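Local coordinates for TerD domain-containing protein (PDB 2QNG) that is of unknown function but binds calcium ions and belongs to the TerD family, whose members are linked to tellurite resistance and stress responses, at residues A[67-72]-A[76-81]. Sequence-based numbering, arbitrary orientation.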
ATOM      1  N   PRO A  67      14.029  -1.569  -3.814  1.00 14.04           N
ATOM      2  CA  PRO A  67      13.544  -0.629  -2.801  1.00 13.20           C
ATOM      3  C   PRO A  67      14.669  -0.165  -1.879  1.00 13.55           C
ATOM      4  O   PRO A  67      15.504  -0.995  -1.491  1.00 14.22           O
ATOM      5  CB  PRO A  67      12.510  -1.464  -2.029  1.00 14.55           C
ATOM      6  CG  PRO A  67      12.036  -2.463  -3.046  1.00 15.35           C
ATOM      7  CD  PRO A  67      13.271  -2.832  -3.804  1.00 14.48           C
ATOM      8  N   ALA A  68      14.714   1.140  -1.558  1.00 12.23           N
ATOM      9  CA  ALA A  68      15.646   1.613  -0.551  1.00 12.99           C
ATOM     10  C   ALA A  68      15.259   1.061   0.813  1.00 12.17           C
ATOM     11  O   ALA A  68      16.112   0.602   1.583  1.00 13.68           O
ATOM     12  CB  ALA A  68      15.730   3.140  -0.535  1.00 12.91           C
ATOM     13  N   TYR A  69      13.949   1.077   1.097  1.00 11.28           N
ATOM     14  CA  TYR A  69      13.403   0.418   2.275  1.00 11.51           C
ATOM     15  C   TYR A  69      11.925   0.230   2.062  1.00 10.97           C
ATOM     16  O   TYR A  69      11.322   0.835   1.171  1.00 10.48           O
ATOM     17  CB  TYR A  69      13.685   1.188   3.585  1.00 12.08           C
ATOM     18  CG  TYR A  69      13.132   2.591   3.663  1.00 12.51           C
ATOM     19  CD1 TYR A  69      11.787   2.827   3.994  1.00 12.28           C
ATOM     20  CD2 TYR A  69      13.945   3.686   3.408  1.00 13.40           C
ATOM     21  CE1 TYR A  69      11.283   4.126   4.091  1.00 13.42           C
ATOM     22  CE2 TYR A  69      13.436   4.988   3.491  1.00 14.67           C
ATOM     23  CZ  TYR A  69      12.125   5.194   3.836  1.00 13.53           C
ATOM     24  OH  TYR A  69      11.595   6.465   3.945  1.00 17.01           O
ATOM     25  N   VAL A  70      11.374  -0.661   2.869  1.00 10.92           N
ATOM     26  CA  VAL A  70       9.937  -0.867   2.886  1.00 11.44           C
ATOM     27  C   VAL A  70       9.369  -0.677   4.290  1.00 10.92           C
ATOM     28  O   VAL A  70      10.067  -0.899   5.295  1.00 12.10           O
ATOM     29  CB  VAL A  70       9.536  -2.272   2.360  1.00 13.76           C
ATOM     30  CG1 VAL A  70      10.056  -2.502   0.948  1.00 15.23           C
ATOM     31  CG2 VAL A  70      10.022  -3.350   3.261  1.00 14.62           C
ATOM     32  N   VAL A  71       8.103  -0.252   4.327  1.00  9.61           N
ATOM     33  CA  VAL A  71       7.389  -0.011   5.590  1.00  9.78           C
ATOM     34  C   VAL A  71       6.121  -0.844   5.585  1.00  9.43           C
ATOM     35  O   VAL A  71       5.353  -0.831   4.615  1.00  9.85           O
ATOM     36  CB  VAL A  71       7.007   1.481   5.767  1.00  9.82           C
ATOM     37  CG1 VAL A  71       6.355   1.726   7.139  1.00 11.10           C
ATOM     38  CG2 VAL A  71       8.264   2.360   5.626  1.00 10.86           C
ATOM     39  N   HIS A  72       5.940  -1.583   6.675  1.00 10.29           N
ATOM     40  CA  HIS A  72       4.732  -2.370   6.903  1.00 11.97           C
ATOM     41  C   HIS A  72       4.698  -2.696   8.392  1.00 12.45           C
ATOM     42  O   HIS A  72       5.538  -2.198   9.163  1.00 13.01           O
ATOM     43  CB  HIS A  72       4.692  -3.632   6.014  1.00 12.71           C
ATOM     44  CG  HIS A  72       5.912  -4.505   6.123  1.00 14.72           C
ATOM     45  ND1 HIS A  72       6.257  -5.185   7.279  1.00 16.94           N
ATOM     46  CD2 HIS A  72       6.875  -4.795   5.217  1.00 16.92           C
ATOM     47  CE1 HIS A  72       7.373  -5.864   7.070  1.00 19.11           C
ATOM     48  NE2 HIS A  72       7.762  -5.652   5.824  1.00 17.99           N
ATOM     49  N   ARG A  76       9.426  -0.681  10.490  1.00 11.90           N
ATOM     50  CA  ARG A  76       9.354   0.792  10.607  1.00 11.12           C
ATOM     51  C   ARG A  76      10.243   1.502   9.617  1.00 11.61           C
ATOM     52  O   ARG A  76      11.292   0.995   9.264  1.00 12.09           O
ATOM     53  CB  ARG A  76       9.766   1.251  12.022  1.00 10.89           C
ATOM     54  CG  ARG A  76       8.786   0.786  13.102  1.00 11.13           C
ATOM     55  CD  ARG A  76       9.322   0.899  14.529  1.00 10.41           C
ATOM     56  NE  ARG A  76       9.638   2.269  14.950  1.00  9.87           N
ATOM     57  CZ  ARG A  76       8.794   3.081  15.605  1.00  9.57           C
ATOM     58  NH1 ARG A  76       7.557   2.687  15.875  1.00  9.66           N
ATOM     59  NH2 ARG A  76       9.190   4.301  15.988  1.00 10.22           N
ATOM     60  N   SER A  77       9.804   2.701   9.198  1.00 11.92           N
ATOM     61  CA  SER A  77      10.665   3.564   8.393  1.00 13.94           C
ATOM     62  C   SER A  77      11.926   3.924   9.176  1.00 14.83           C
ATOM     63  O   SER A  77      11.866   4.129  10.379  1.00 16.54           O
ATOM     64  CB  SER A  77       9.938   4.870   8.097  1.00 14.95           C
ATOM     65  OG  SER A  77      10.853   5.818   7.585  1.00 17.71           O
ATOM     66  N   PRO A  78      13.077   4.052   8.493  1.00 15.91           N
ATOM     67  CA  PRO A  78      14.276   4.462   9.242  1.00 16.66           C
ATOM     68  C   PRO A  78      14.246   5.939   9.618  1.00 17.66           C
ATOM     69  O   PRO A  78      14.953   6.356  10.535  1.00 18.31           O
ATOM     70  CB  PRO A  78      15.425   4.160   8.272  1.00 17.24           C
ATOM     71  CG  PRO A  78      14.808   4.171   6.911  1.00 18.04           C
ATOM     72  CD  PRO A  78      13.339   3.812   7.064  1.00 15.68           C
ATOM     73  N   ASP A  79      13.393   6.701   8.928  1.00 18.17           N
ATOM     74  CA  ASP A  79      13.375   8.161   9.025  1.00 18.11           C
ATOM     75  C   ASP A  79      12.067   8.712   9.641  1.00 17.79           C
ATOM     76  O   ASP A  79      11.935   9.935   9.746  1.00 18.20           O
ATOM     77  CB  ASP A  79      13.718   8.854   7.647  1.00 18.92           C
ATOM     78  CG  ASP A  79      12.824   8.391   6.477  1.00 20.68           C
ATOM     79  OD1 ASP A  79      11.613   8.255   6.719  1.00 21.71           O
ATOM     80  OD2 ASP A  79      13.321   8.194   5.311  1.00 20.90           O
ATOM     81  N   GLY A  80      11.108   7.832  10.005  1.00 16.01           N
ATOM     82  CA  GLY A  80       9.832   8.226  10.641  1.00 12.95           C
ATOM     83  C   GLY A  80       8.828   9.007   9.767  1.00 11.09           C
ATOM     84  O   GLY A  80       7.842   9.580  10.259  1.00 13.26           O
ATOM     85  N   THR A  81       9.096   9.061   8.472  1.00  9.91           N
ATOM     86  CA  THR A  81       8.287   9.879   7.579  1.00  9.82           C
ATOM     87  C   THR A  81       7.133   9.100   6.979  1.00  8.79           C
ATOM     88  O   THR A  81       6.205   9.706   6.478  1.00  9.26           O
ATOM     89  CB  THR A  81       9.124  10.492   6.444  1.00 11.26           C
ATOM     90  OG1 THR A  81       9.731   9.450   5.666  1.00 15.50           O
ATOM     91  CG2 THR A  81      10.222  11.385   7.034  1.00 12.93           C
TER
HETATM   92  O   HOH W   1      12.070   0.387   6.728  1.00 19.29           O
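Y69 and P78 meet in a CH-pi contact that illustrates how an aromatic residue of an edge strand can pack against the loop that follows it. The proline lays its CD carbon over the centre of the tyrosine ring, 3.4 Å from the centroid and only 4° off the ring normal, while CG of P78 leans toward CD2 of Y69. The side chain of Y69 leaves its strand toward the loop, and chi1 of 60°, with CG between the backbone N and the carbonyl carbon, brings the ring face against P78. At the far end of the ring, Y69 OH donates a weak hydrogen bond of 2.8 Å to OD2 of D79, whose carboxylate stands 76° from the ring plane. V71 adds an apolar touch beside these: its CG2 lies in the plane of the Y69 ring, at the edge, and packs 3.9 Å from CB of S77.

A second shell fixes the loop side. OG of S77 accepts from the backbone N of D79 at 3.0 Å, an ST turn, and OD1 of D79 then takes the backbone N of T81 on its anti lone pair at 3.2 Å, an Asx turn that helps to fix the carboxylate. OG1 of T81 also lies 2.5 Å from OD1 of D79, a distance too short to be taken at face value. A water joins the two backbones by donating to V70 O and R76 O, and S75 OG bonds to V70 O as well. L107 flanks both Y69 and D79.

Strand 69-71, an outermost strand paired antiparallel with 51-59, is thus followed, a few residues on, by an ST turn and an Asx turn that share D79 and lead to strand 82-86 at the border of the other sheet: a sheet-to-sheet connection in the two-sheet TerD domain.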